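Local atomic coordinates of sulfate transporter/antisigma-factor antagonist STAS (Planctomyces limnophilus, PDB entry 3T6O), a protein that probably acts as an anti-sigma factor antagonist, a STAS-domain protein of the kind that frees sigma factors by binding their inhibitors. Residues A5-T10 and E33-T38; V23-R28 and G57-G62; T38-M43 and I66-R71; G45-K50 and K77-G82; V51-E56 and F84-V89. All blocks are in the same frame, centred on the assembly; numbering follows the deposited sequence. Where two conformers were deposited one is given.

Interaction 1 (A5-T10 and E33-T38); sequences ADIRVT and EQIAST
Asp6 and Thr38 reach for each other from opposite directions, and a short hydrogen bond joins them: Thr38 OG1 donates to Asp6 OD2 at 2.5 Å, meeting the carboxylate on the syn lone pair. The aspartate is brought over the helix by its first torsion, which sets CG anti to the backbone N (chi1 -157°). Its other oxygen, OD1, lies 3.6 Å from Ile35 CA and takes a hydrogen bond from a water. That water also donates to Gln34 O and accepts from Thr38 N, so it fills the break in the helical bonding at the kink, where the amide of Thr38 finds no carbonyl in the preceding turn. The methyl of Thr38 turns the other way, into the apolar half of the contact. Ile7 slides past it in the opposite direction, with Ile7 CG1 3.8 Å from Thr38 CG2, and Val9 CG2 approaches the same methyl at 3.9 Å. Ile7 and Ile35 instead cross at about a right angle, Ile7 CG2 standing 4.0 Å from Ile35 CD1. Ile7 also rests on Ile18 of the adjacent strand, and Ile35 on Leu68 of helix 63-76. The contact thus lays the kinked C-terminal half of helix 29-41 against strand 8-12, the outermost of the chain's sheet on that side, and the residues leading into it, an alpha/beta packing that belongs to the STAS fold.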
# COMPACT_ATOMS: atom_id res chain seq x y z
N ALA A 5 1.92 5.12 26.32
CA ALA A 5 0.47 5.11 26.23
C ALA A 5 -0.02 4.09 25.17
O ALA A 5 0.68 3.77 24.21
CB ALA A 5 -0.04 6.50 25.91
N ASP A 6 -1.22 3.58 25.35
CA ASP A 6 -1.75 2.61 24.41
C ASP A 6 -3.26 2.79 24.31
O ASP A 6 -3.84 3.48 25.14
CB ASP A 6 -1.36 1.20 24.86
CG ASP A 6 -1.35 0.18 23.72
OD1 ASP A 6 -1.55 0.53 22.52
OD2 ASP A 6 -1.17 -1.01 24.05
N ILE A 7 -3.88 2.24 23.27
CA ILE A 7 -5.33 2.23 23.23
C ILE A 7 -5.81 1.42 24.42
O ILE A 7 -5.04 0.70 25.00
CB ILE A 7 -5.91 1.61 21.93
CG1 ILE A 7 -5.24 0.27 21.63
CG2 ILE A 7 -5.81 2.60 20.76
CD1 ILE A 7 -5.93 -0.54 20.54
N ARG A 8 -7.07 1.55 24.78
CA ARG A 8 -7.65 0.61 25.72
C ARG A 8 -8.70 -0.24 25.03
O ARG A 8 -9.47 0.21 24.19
CB ARG A 8 -8.17 1.26 26.99
CG ARG A 8 -8.88 2.57 26.85
CD ARG A 8 -9.75 2.85 28.12
NE ARG A 8 -10.79 3.85 27.87
CZ ARG A 8 -12.07 3.54 27.71
NH1 ARG A 8 -12.97 4.50 27.47
NH2 ARG A 8 -12.43 2.27 27.77
N VAL A 9 -8.66 -1.52 25.33
CA VAL A 9 -9.53 -2.49 24.67
C VAL A 9 -10.49 -3.01 25.73
O VAL A 9 -10.06 -3.53 26.73
CB VAL A 9 -8.72 -3.65 24.05
CG1 VAL A 9 -9.65 -4.70 23.44
CG2 VAL A 9 -7.67 -3.15 22.95
N THR A 10 -11.79 -2.85 25.51
CA THR A 10 -12.80 -3.38 26.46
C THR A 10 -13.78 -4.29 25.71
O THR A 10 -13.90 -4.25 24.48
CB THR A 10 -13.55 -2.26 27.15
OG1 THR A 10 -13.96 -1.32 26.15
CG2 THR A 10 -12.68 -1.52 28.24
N GLU A 33 2.06 3.75 15.10
CA GLU A 33 3.02 2.66 15.40
C GLU A 33 2.89 2.22 16.82
O GLU A 33 3.09 1.04 17.11
CB GLU A 33 4.50 3.02 15.23
CG GLU A 33 5.49 1.78 15.56
CD GLU A 33 6.02 1.65 17.03
OE1 GLU A 33 5.98 2.65 17.78
OE2 GLU A 33 6.51 0.54 17.43
N GLN A 34 2.61 3.14 17.73
CA GLN A 34 2.53 2.79 19.15
C GLN A 34 1.38 1.85 19.43
O GLN A 34 1.49 1.03 20.29
CB GLN A 34 2.32 4.02 20.05
CG GLN A 34 3.54 4.89 20.29
CD GLN A 34 3.15 6.11 21.16
OE1 GLN A 34 2.66 5.96 22.30
NE2 GLN A 34 3.33 7.30 20.62
N ILE A 35 0.28 1.98 18.71
CA ILE A 35 -0.96 1.29 19.06
C ILE A 35 -1.26 0.09 18.17
O ILE A 35 -2.18 -0.67 18.46
CB ILE A 35 -2.18 2.24 19.03
CG1 ILE A 35 -2.53 2.66 17.59
CG2 ILE A 35 -1.93 3.46 19.92
CD1 ILE A 35 -3.77 3.61 17.49
N ALA A 36 -0.47 -0.09 17.11
CA ALA A 36 -0.79 -1.05 16.03
C ALA A 36 -0.89 -2.45 16.56
O ALA A 36 -1.85 -3.17 16.26
CB ALA A 36 0.24 -0.99 14.90
N SER A 37 0.07 -2.81 17.40
CA SER A 37 0.16 -4.14 17.96
C SER A 37 -1.03 -4.54 18.87
O SER A 37 -1.64 -5.60 18.70
CB SER A 37 1.51 -4.28 18.67
OG SER A 37 1.56 -5.48 19.36
N THR A 38 -1.38 -3.68 19.80
CA THR A 38 -2.54 -3.92 20.64
C THR A 38 -3.81 -3.95 19.79
O THR A 38 -4.65 -4.81 19.94
CB THR A 38 -2.60 -2.85 21.78
OG1 THR A 38 -1.39 -2.97 22.51
CG2 THR A 38 -3.73 -3.06 22.76
O HOH W 1 0.25 -1.59 20.80

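Interaction 2 (V23-R28 and G57-G62); sequences VFQRLR and GVEFFG
Leu27 enters the contact through its CB, which lies 4.0 Å from Phe61 CB on the same side of two short, weakly bonded parallel strands and also passes near the carbonyl oxygen of Phe60. Chi1 (-62°) puts its CG beside the backbone N, near that oxygen. At the tip, Leu27 CD1 meets Val58 CG1 at 3.8 Å, the two side chains crossing at about a right angle. The strand pairing rests on Arg26 and Phe60. Leu27 N donates to Phe60 O at 2.8 Å in a nearly straight bond (173°), while Gln25 O is gripped by two successive amides, Glu59 N at 2.7 Å and Phe60 N at 3.1 Å. Beyond the strands a water bridges Leu27 O and Gly62 N. Arg26 and Phe60 emerge on the other face, Arg26 CG 4.0 Å from Phe60 CB, and there meet Tyr92 of a neighbouring subunit: its hydroxyl bonds Arg26 NE and its ring packs edge-to-face with Phe60. Arg28 and Gly62 are the N-caps of helices 29-41 and 63-76, and this two-stranded parallel sheet joins the segments that lead into the two helices of the STAS domain.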
# COMPACT_ATOMS: atom_id res chain seq x y z
N VAL A 23 -3.98 11.47 25.85
CA VAL A 23 -2.70 11.74 25.19
C VAL A 23 -2.72 11.51 23.65
O VAL A 23 -1.80 11.97 22.94
CB VAL A 23 -1.54 10.89 25.82
CG1 VAL A 23 -1.57 9.44 25.28
CG2 VAL A 23 -0.18 11.56 25.56
N PHE A 24 -3.72 10.80 23.13
CA PHE A 24 -3.86 10.57 21.68
C PHE A 24 -4.85 11.52 20.98
O PHE A 24 -5.62 11.08 20.15
CB PHE A 24 -4.33 9.13 21.41
CG PHE A 24 -3.32 8.09 21.75
CD1 PHE A 24 -2.05 8.12 21.19
CD2 PHE A 24 -3.62 7.08 22.63
CE1 PHE A 24 -1.12 7.16 21.51
CE2 PHE A 24 -2.69 6.12 22.95
CZ PHE A 24 -1.45 6.16 22.39
N GLN A 25 -4.84 12.82 21.27
CA GLN A 25 -5.69 13.78 20.58
C GLN A 25 -5.46 13.75 19.07
O GLN A 25 -6.35 13.86 18.26
CB GLN A 25 -5.37 15.20 21.09
CG GLN A 25 -5.79 15.46 22.52
CD GLN A 25 -5.78 16.93 22.90
OE1 GLN A 25 -6.84 17.54 23.06
NE2 GLN A 25 -4.60 17.49 23.03
N ARG A 26 -4.19 13.62 18.70
CA ARG A 26 -3.77 13.66 17.30
C ARG A 26 -3.02 12.40 16.93
O ARG A 26 -1.95 12.14 17.45
CB ARG A 26 -2.85 14.85 17.09
CG ARG A 26 -3.51 16.21 17.30
CD ARG A 26 -2.49 17.17 17.96
NE ARG A 26 -2.55 18.56 17.50
CZ ARG A 26 -3.54 19.42 17.76
NH1 ARG A 26 -4.62 19.02 18.45
NH2 ARG A 26 -3.46 20.67 17.32
N LEU A 27 -3.61 11.60 16.04
CA LEU A 27 -3.03 10.34 15.60
C LEU A 27 -2.22 10.51 14.29
O LEU A 27 -2.76 10.51 13.19
CB LEU A 27 -4.14 9.29 15.42
CG LEU A 27 -4.93 8.93 16.69
CD1 LEU A 27 -6.22 8.17 16.39
CD2 LEU A 27 -4.03 8.11 17.65
N ARG A 28 -0.91 10.66 14.44
CA ARG A 28 0.00 10.65 13.31
C ARG A 28 0.70 9.29 13.22
O ARG A 28 0.36 8.33 13.95
CB ARG A 28 1.06 11.74 13.49
CG ARG A 28 0.50 13.11 13.86
CD ARG A 28 0.67 14.06 12.71
NE ARG A 28 1.34 15.29 13.11
CZ ARG A 28 2.51 15.67 12.62
NH1 ARG A 28 3.04 16.82 13.01
NH2 ARG A 28 3.15 14.92 11.73
N GLY A 57 -12.70 12.07 21.93
CA GLY A 57 -11.47 12.71 22.40
C GLY A 57 -10.41 12.84 21.31
O GLY A 57 -9.49 13.66 21.44
N VAL A 58 -10.51 12.03 20.25
CA VAL A 58 -9.58 12.09 19.15
C VAL A 58 -9.93 13.30 18.29
O VAL A 58 -11.05 13.42 17.82
CB VAL A 58 -9.61 10.84 18.29
CG1 VAL A 58 -8.63 11.00 17.07
CG2 VAL A 58 -9.17 9.54 19.10
N GLU A 59 -8.99 14.21 18.08
CA GLU A 59 -9.28 15.43 17.31
C GLU A 59 -8.72 15.43 15.88
O GLU A 59 -9.19 16.21 15.02
CB GLU A 59 -8.79 16.65 18.08
CG GLU A 59 -9.46 16.78 19.51
CD GLU A 59 -11.02 17.06 19.53
OE1 GLU A 59 -11.54 17.80 18.64
OE2 GLU A 59 -11.72 16.57 20.49
N PHE A 60 -7.71 14.59 15.62
CA PHE A 60 -7.11 14.53 14.31
C PHE A 60 -6.60 13.16 13.95
O PHE A 60 -5.96 12.47 14.80
CB PHE A 60 -5.95 15.49 14.19
CG PHE A 60 -5.24 15.38 12.88
CD1 PHE A 60 -4.25 14.44 12.70
CD2 PHE A 60 -5.63 16.15 11.80
CE1 PHE A 60 -3.63 14.29 11.46
CE2 PHE A 60 -5.02 16.03 10.59
CZ PHE A 60 -4.00 15.12 10.41
N PHE A 61 -6.85 12.77 12.70
CA PHE A 61 -6.11 11.68 12.06
C PHE A 61 -6.12 11.83 10.54
O PHE A 61 -6.81 12.70 10.00
CB PHE A 61 -6.66 10.32 12.49
CG PHE A 61 -8.10 10.10 12.18
CD1 PHE A 61 -8.51 9.75 10.90
CD2 PHE A 61 -9.04 10.17 13.17
CE1 PHE A 61 -9.82 9.52 10.62
CE2 PHE A 61 -10.36 9.92 12.90
CZ PHE A 61 -10.77 9.60 11.63
N GLY A 62 -5.28 11.03 9.88
CA GLY A 62 -5.15 11.03 8.43
C GLY A 62 -4.87 9.65 7.89
O GLY A 62 -5.43 8.67 8.37
O HOH W 2 -3.09 9.42 10.79

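Interaction 3 (T38-M43 and I66-R71)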
# COMPACT_ATOMS: atom_id res chain seq x y z
N THR A 38 -1.38 -3.68 19.80
CA THR A 38 -2.54 -3.92 20.64
C THR A 38 -3.81 -3.95 19.79
O THR A 38 -4.65 -4.81 19.94
CB THR A 38 -2.60 -2.85 21.78
OG1 THR A 38 -1.39 -2.97 22.51
CG2 THR A 38 -3.73 -3.06 22.76
N PHE A 39 -3.93 -3.01 18.85
CA PHE A 39 -5.08 -2.94 18.01
C PHE A 39 -5.29 -4.21 17.18
O PHE A 39 -6.40 -4.81 17.17
CB PHE A 39 -4.95 -1.72 17.11
CG PHE A 39 -6.03 -1.61 16.11
CD1 PHE A 39 -7.30 -1.19 16.49
CD2 PHE A 39 -5.82 -1.92 14.78
CE1 PHE A 39 -8.34 -1.08 15.56
CE2 PHE A 39 -6.84 -1.81 13.84
CZ PHE A 39 -8.11 -1.41 14.23
N LEU A 40 -4.24 -4.64 16.49
CA LEU A 40 -4.36 -5.80 15.62
C LEU A 40 -4.58 -7.08 16.44
O LEU A 40 -5.34 -7.94 16.05
CB LEU A 40 -3.15 -5.93 14.66
CG LEU A 40 -3.01 -4.83 13.59
CD1 LEU A 40 -1.78 -5.08 12.77
CD2 LEU A 40 -4.22 -4.78 12.68
N ALA A 41 -3.98 -7.17 17.62
CA ALA A 41 -4.19 -8.37 18.45
C ALA A 41 -5.65 -8.42 18.95
O ALA A 41 -6.18 -9.49 19.12
CB ALA A 41 -3.16 -8.47 19.65
N ALA A 42 -6.30 -7.27 19.10
CA ALA A 42 -7.71 -7.21 19.51
C ALA A 42 -8.69 -7.62 18.37
O ALA A 42 -9.88 -7.64 18.57
CB ALA A 42 -8.07 -5.79 19.99
N MSE A 43 -8.19 -7.93 17.18
CA MSE A 43 -9.08 -8.26 16.08
C MSE A 43 -9.41 -9.74 16.00
O MSE A 43 -9.89 -10.21 14.97
CB MSE A 43 -8.42 -7.83 14.76
CG MSE A 43 -8.25 -6.32 14.57
SE MSE A 43 -9.84 -5.25 14.63
CE MSE A 43 -9.67 -4.48 16.42
N ILE A 66 -6.06 5.74 9.15
CA ILE A 66 -7.07 5.09 8.34
C ILE A 66 -6.53 3.76 7.82
O ILE A 66 -7.25 2.78 7.77
CB ILE A 66 -7.56 5.96 7.17
CG1 ILE A 66 -8.33 7.17 7.71
CG2 ILE A 66 -8.50 5.16 6.26
CD1 ILE A 66 -8.91 8.05 6.58
N GLU A 67 -5.26 3.76 7.43
CA GLU A 67 -4.58 2.56 7.00
C GLU A 67 -4.58 1.47 8.10
O GLU A 67 -4.87 0.31 7.81
CB GLU A 67 -3.13 2.85 6.62
CG GLU A 67 -2.97 3.43 5.27
CD GLU A 67 -1.51 3.86 4.97
OE1 GLU A 67 -0.58 3.52 5.79
OE2 GLU A 67 -1.34 4.52 3.92
N LEU A 68 -4.27 1.85 9.32
CA LEU A 68 -4.36 0.86 10.43
C LEU A 68 -5.76 0.29 10.56
O LEU A 68 -5.93 -0.91 10.69
CB LEU A 68 -3.97 1.46 11.77
CG LEU A 68 -3.92 0.49 12.98
CD1 LEU A 68 -2.98 -0.72 12.74
CD2 LEU A 68 -3.48 1.27 14.19
N LEU A 69 -6.77 1.15 10.55
CA LEU A 69 -8.16 0.72 10.70
C LEU A 69 -8.54 -0.32 9.61
O LEU A 69 -9.23 -1.34 9.88
CB LEU A 69 -9.09 1.91 10.70
CG LEU A 69 -9.17 2.91 11.89
CD1 LEU A 69 -10.34 3.88 11.71
CD2 LEU A 69 -9.31 2.23 13.21
N VAL A 70 -8.02 -0.10 8.40
CA VAL A 70 -8.29 -0.97 7.24
C VAL A 70 -7.64 -2.33 7.50
O VAL A 70 -8.22 -3.36 7.19
CB VAL A 70 -7.82 -0.30 5.94
CG1 VAL A 70 -7.75 -1.28 4.77
CG2 VAL A 70 -8.76 0.93 5.57
N ARG A 71 -6.47 -2.34 8.13
CA ARG A 71 -5.83 -3.61 8.49
C ARG A 71 -6.65 -4.38 9.48
O ARG A 71 -6.74 -5.61 9.40
CB ARG A 71 -4.41 -3.41 9.04
CG ARG A 71 -3.45 -2.81 8.07
CD ARG A 71 -2.11 -2.49 8.74
NE ARG A 71 -1.43 -3.70 9.09
CZ ARG A 71 -0.39 -3.81 9.92
NH1 ARG A 71 0.10 -2.74 10.54
NH2 ARG A 71 0.17 -5.01 10.10
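Phe39 of helix 29-41 lays its ring against Leu68 and Leu69 of helix 63-76 and makes most of the apolar contacts. The ring slides past Leu68 in the opposite direction, Phe39 CD2 lying 3.6 Å from Leu68 CG. At the far end of the ring Phe39 CZ touches Leu69 CD2 at 4.0 Å, the two side chains crossing at about a right angle. The ring reaches across because its CG stands anti to the backbone N (chi1 175°). Replacing Phe39 with an alanine would probably open a gap beside Leu68 and Leu69 and leave their methyls without this partner between the helices. Leu40 adds a weaker apolar touch, its CG 4.2 Å from Leu68 CD1.

The second kind of contact sets carbon against polar groups. Phe39 CE2 comes to 3.4 Å from the carbonyl oxygen of Leu68. Leu40 CD1 sits over one face of the Arg71 guanidinium, offset toward its rim, with NH2 of Arg71 3.3 Å away; the other methyl, Leu40 CD2, lies 3.9 Å from Arg71 CB. The polar end of the arginine finds its strongest partner in Glu95 of a neighbouring subunit.

No hydrogen bond links the two segments. Helices 29-41 and 63-76 lie together against the central sheet, with Phe39 and Leu69 both resting on Ile53 of strand 50-54, while Leu68 fits against Val32, Ile35 and Ala36 on the preceding turns of helix 29-41.

Interaction 4 (G45-K50 and K77-G82)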
# COMPACT_ATOMS: atom_id res chain seq x y z
N GLY A 45 -11.10 -13.47 17.94
CA GLY A 45 -12.40 -13.65 18.59
C GLY A 45 -13.27 -14.59 17.81
O GLY A 45 -13.13 -14.72 16.61
N ALA A 46 -14.18 -15.26 18.51
CA ALA A 46 -15.12 -16.15 17.86
C ALA A 46 -15.98 -15.36 16.89
O ALA A 46 -16.38 -14.24 17.19
CB ALA A 46 -16.01 -16.88 18.91
N GLN A 47 -16.18 -15.95 15.71
CA GLN A 47 -17.19 -15.55 14.71
C GLN A 47 -18.59 -15.46 15.31
O GLN A 47 -18.96 -16.30 16.11
CB GLN A 47 -17.24 -16.61 13.58
CG GLN A 47 -16.32 -16.40 12.32
CD GLN A 47 -14.83 -16.28 12.61
OE1 GLN A 47 -14.41 -15.54 13.51
NE2 GLN A 47 -14.01 -16.94 11.79
N PRO A 48 -19.36 -14.40 14.99
CA PRO A 48 -19.04 -13.19 14.24
C PRO A 48 -18.32 -12.17 15.14
O PRO A 48 -18.72 -11.94 16.26
CB PRO A 48 -20.43 -12.65 13.89
CG PRO A 48 -21.24 -12.98 15.11
CD PRO A 48 -20.67 -14.28 15.66
N ARG A 49 -17.26 -11.56 14.63
CA ARG A 49 -16.53 -10.56 15.38
C ARG A 49 -17.14 -9.21 15.13
O ARG A 49 -17.37 -8.83 13.97
CB ARG A 49 -15.07 -10.51 14.94
CG ARG A 49 -14.23 -11.65 15.46
CD ARG A 49 -12.85 -11.74 14.78
NE ARG A 49 -12.97 -12.41 13.51
CZ ARG A 49 -11.96 -12.70 12.71
NH1 ARG A 49 -10.71 -12.35 13.02
NH2 ARG A 49 -12.22 -13.34 11.58
N LYS A 50 -17.32 -8.47 16.21
CA LYS A 50 -17.88 -7.15 16.16
C LYS A 50 -16.90 -6.22 16.88
O LYS A 50 -16.49 -6.50 18.03
CB LYS A 50 -19.25 -7.19 16.85
CG LYS A 50 -20.32 -7.90 16.04
CD LYS A 50 -21.62 -8.04 16.77
CE LYS A 50 -22.67 -8.65 15.86
NZ LYS A 50 -24.03 -8.71 16.45
N LYS A 77 -13.39 -8.79 8.34
CA LYS A 77 -14.43 -8.63 7.31
C LYS A 77 -14.94 -9.92 6.68
O LYS A 77 -16.04 -9.91 6.14
CB LYS A 77 -13.99 -7.69 6.20
CG LYS A 77 -13.05 -8.30 5.18
CD LYS A 77 -12.68 -7.30 4.08
CE LYS A 77 -12.26 -8.02 2.79
NZ LYS A 77 -13.46 -8.15 1.87
N GLU A 78 -14.22 -11.03 6.72
CA GLU A 78 -14.83 -12.21 6.10
C GLU A 78 -15.91 -12.93 6.95
O GLU A 78 -16.56 -13.86 6.45
CB GLU A 78 -13.79 -13.18 5.52
CG GLU A 78 -12.99 -12.61 4.31
CD GLU A 78 -13.88 -12.05 3.18
OE1 GLU A 78 -14.71 -12.82 2.62
OE2 GLU A 78 -13.72 -10.85 2.85
N ASP A 79 -16.12 -12.52 8.20
CA ASP A 79 -17.21 -13.07 8.97
C ASP A 79 -18.55 -12.59 8.39
O ASP A 79 -18.74 -11.40 8.20
CB ASP A 79 -17.12 -12.62 10.43
CG ASP A 79 -15.84 -13.04 11.10
OD1 ASP A 79 -15.01 -13.74 10.47
OD2 ASP A 79 -15.66 -12.64 12.25
N GLN A 80 -19.47 -13.50 8.13
CA GLN A 80 -20.73 -13.09 7.50
C GLN A 80 -21.51 -12.03 8.29
O GLN A 80 -22.13 -11.13 7.70
CB GLN A 80 -21.65 -14.29 7.22
CG GLN A 80 -21.35 -14.98 5.91
CD GLN A 80 -21.99 -16.36 5.83
OE1 GLN A 80 -23.07 -16.54 5.25
NE2 GLN A 80 -21.33 -17.35 6.45
N GLN A 81 -21.53 -12.16 9.62
CA GLN A 81 -22.21 -11.14 10.42
C GLN A 81 -21.22 -10.30 11.23
O GLN A 81 -21.60 -9.69 12.20
CB GLN A 81 -23.32 -11.76 11.28
CG GLN A 81 -24.55 -12.15 10.43
CD GLN A 81 -25.16 -13.47 10.87
OE1 GLN A 81 -24.43 -14.43 11.18
NE2 GLN A 81 -26.50 -13.54 10.89
N GLY A 82 -19.97 -10.26 10.79
CA GLY A 82 -18.95 -9.38 11.37
C GLY A 82 -19.37 -7.92 11.23
O GLY A 82 -20.22 -7.61 10.40
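Asp79 sets its CG anti to the carbonyl carbon (chi1 -60°), which presents the carboxylate to Arg49, and the Arg49 chain folds back at chi3 (-82°) to bring its guanidinium alongside. The arginine grips the acid side-on with two nitrogens, NE to OD2 and NH2 to OD1, each 3.0 Å long in this Arg49-Asp79 salt bridge. Both oxygens are met on the syn side, somewhat out of the carboxylate plane, yet both lie close to the guanidinium plane; the two flat groups are turned 34° from one another. Asp79 OD2 accepts a second bond, from Arg49 N at 3.1 Å, on its anti lone pair, which makes three to the carboxylate. One buried carboxylate thereby fixes both the main chain and the side chain of the same arginine, and the pairing of charges probably favours the ionised carboxylate. In the STAS fold these loops are two successive helix-to-strand connections, one leading into strand 50-54 and the other into its parallel neighbour 83-87, and the salt bridge joins them just before the strands begin. Asp79 also opens a type I beta turn that closes with Gly82 N bonded to Asp79 O. At this turn the two segments run close: Gly82 CA makes a CA-H...O contact of 3.1 Å with Arg49 O, and Pro48, which follows a cis peptide bond, rests its CB 3.6 Å from Gln81 O.

Interaction 5 (V51-E56 and F84-V89)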
# COMPACT_ATOMS: atom_id res chain seq x y z
N VAL A 51 -16.53 -5.14 16.20
CA VAL A 51 -15.52 -4.21 16.65
C VAL A 51 -16.06 -2.77 16.51
O VAL A 51 -16.64 -2.42 15.48
CB VAL A 51 -14.17 -4.41 15.83
CG1 VAL A 51 -13.22 -3.23 16.08
CG2 VAL A 51 -13.50 -5.71 16.22
N LEU A 52 -15.82 -1.93 17.52
CA LEU A 52 -16.26 -0.58 17.53
C LEU A 52 -15.07 0.27 17.84
O LEU A 52 -14.43 0.05 18.85
CB LEU A 52 -17.30 -0.39 18.65
CG LEU A 52 -17.85 1.03 18.86
CD1 LEU A 52 -18.54 1.55 17.54
CD2 LEU A 52 -18.82 1.06 20.07
N ILE A 53 -14.79 1.26 17.00
CA ILE A 53 -13.68 2.17 17.25
C ILE A 53 -14.31 3.42 17.83
O ILE A 53 -15.00 4.19 17.12
CB ILE A 53 -12.94 2.54 15.96
CG1 ILE A 53 -12.67 1.27 15.13
CG2 ILE A 53 -11.65 3.33 16.24
CD1 ILE A 53 -11.77 0.27 15.80
N ASP A 54 -14.11 3.63 19.11
CA ASP A 54 -14.70 4.76 19.78
C ASP A 54 -13.70 5.92 19.78
O ASP A 54 -12.75 5.95 20.59
CB ASP A 54 -15.12 4.38 21.18
CG ASP A 54 -15.73 5.56 21.98
OD1 ASP A 54 -15.82 6.70 21.48
OD2 ASP A 54 -16.15 5.30 23.11
N LEU A 55 -14.01 6.92 18.95
CA LEU A 55 -13.07 7.99 18.65
C LEU A 55 -13.26 9.21 19.53
O LEU A 55 -12.72 10.28 19.23
CB LEU A 55 -13.14 8.32 17.17
CG LEU A 55 -12.40 7.24 16.33
CD1 LEU A 55 -12.73 7.28 14.83
CD2 LEU A 55 -10.84 7.33 16.45
N GLU A 56 -13.97 9.07 20.66
CA GLU A 56 -14.23 10.23 21.50
C GLU A 56 -12.89 10.77 22.02
O GLU A 56 -12.05 10.03 22.50
CB GLU A 56 -15.13 9.86 22.70
CG GLU A 56 -15.57 11.11 23.55
CD GLU A 56 -16.63 10.74 24.60
OE1 GLU A 56 -16.65 9.59 25.09
OE2 GLU A 56 -17.44 11.62 24.97
N PHE A 84 -17.60 -3.84 11.67
CA PHE A 84 -16.51 -2.96 12.03
C PHE A 84 -17.12 -1.56 11.97
O PHE A 84 -17.47 -1.09 10.87
CB PHE A 84 -15.36 -3.09 11.02
CG PHE A 84 -14.10 -2.34 11.42
CD1 PHE A 84 -13.95 -1.03 11.09
CD2 PHE A 84 -13.07 -2.98 12.07
CE1 PHE A 84 -12.80 -0.32 11.44
CE2 PHE A 84 -11.93 -2.30 12.44
CZ PHE A 84 -11.79 -0.95 12.12
N ALA A 85 -17.31 -0.94 13.13
CA ALA A 85 -18.09 0.30 13.29
C ALA A 85 -17.26 1.40 13.96
O ALA A 85 -16.25 1.16 14.65
CB ALA A 85 -19.40 0.02 14.12
N LEU A 86 -17.65 2.64 13.72
CA LEU A 86 -17.07 3.77 14.43
C LEU A 86 -18.14 4.47 15.26
O LEU A 86 -19.35 4.32 14.99
CB LEU A 86 -16.51 4.75 13.43
CG LEU A 86 -15.61 4.27 12.28
CD1 LEU A 86 -15.16 5.50 11.44
CD2 LEU A 86 -14.42 3.53 12.79
N CYS A 87 -17.70 5.21 16.28
CA CYS A 87 -18.59 6.12 16.99
C CYS A 87 -17.84 7.30 17.56
O CYS A 87 -16.63 7.29 17.61
CB CYS A 87 -19.41 5.46 18.12
SG CYS A 87 -18.46 4.86 19.54
N SER A 88 -18.60 8.34 17.90
CA SER A 88 -18.07 9.52 18.58
C SER A 88 -16.96 10.20 17.78
O SER A 88 -15.97 10.67 18.33
CB SER A 88 -17.63 9.17 20.00
OG SER A 88 -18.79 8.83 20.72
N VAL A 89 -17.20 10.29 16.48
CA VAL A 89 -16.20 10.85 15.53
C VAL A 89 -16.43 12.34 15.53
O VAL A 89 -17.56 12.81 15.29
CB VAL A 89 -16.37 10.27 14.13
CG1 VAL A 89 -15.19 10.71 13.15
CG2 VAL A 89 -16.43 8.80 14.21
O HOH W 3 -18.66 7.42 22.97
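Ile53 and Leu86 lie side by side on one face of the sheet, pointing the same way, with Ile53 CB 3.6 Å from Leu86 CD2. They form the apolar centre of two parallel neighbours in the STAS sheet, strands 50-54 and 83-87, joined through helix 63-76 in a beta-alpha-beta crossover. Phe84 extends this face: its CZ is 3.8 Å from Ile53 CG1, and Val51 runs beside its ring. Leu69 and Ile76 of helix 63-76 pack on Ile53, Val51 and Phe84, and Leu97 of helix 91-97 on Leu86. On the reverse face, where helix 112-118 packs, Leu52 CD1 meets Ala85 CB at 3.8 Å, and Leu52 CD2 approaches Cys87 SG.

Four backbone bonds lace the strands together: Ala85 N to Val51 O, Ile53 N to Ala85 O, Cys87 N to Ile53 O, and Leu55 N to Cys87 O, the last nearly straight at 170°. Toward the C-terminal ends of the strands the contact turns polar. Asp54 directs its CG anti to the backbone N (chi1 178°), placing CG 3.7 Å from Cys87 SG. Its OD1 closes an Asx turn, accepting from Glu56 N at 3.1 Å from above the carboxylate plane, and takes a weak bond from a water. With an alanine here, the amide of Glu56 is likely to lose its acceptor, and the water its aspartate partner. That water lies 2.7 Å from Ser88 OG.

Overall arrangement
Interaction 5 lies nearest the middle of the domain, its centre about 5 Å from that of the chain, and interaction 3 packs on one face of its strands: Phe39 CE1 is 3.7 Å from Ile53 CD1, and Leu69 O is 3.4 Å from Phe84 CZ. Interaction 1 shares Thr38 and helix 29-41 with interaction 3, and its Ile35 CG2 lies 3.7 Å from Phe24 CZ of interaction 2. Interactions 2 and 4 lie on opposite sides of the chain's centre, about 27 Å apart between centres. The first reaches the core through Phe61 CE2, 4.0 Å from Leu55 CD1; the second adjoins the strands of interaction 5 in sequence and meets interaction 3 just past the end of helix 29-41, with Arg49 NH1 3.0 Å from Met43 O.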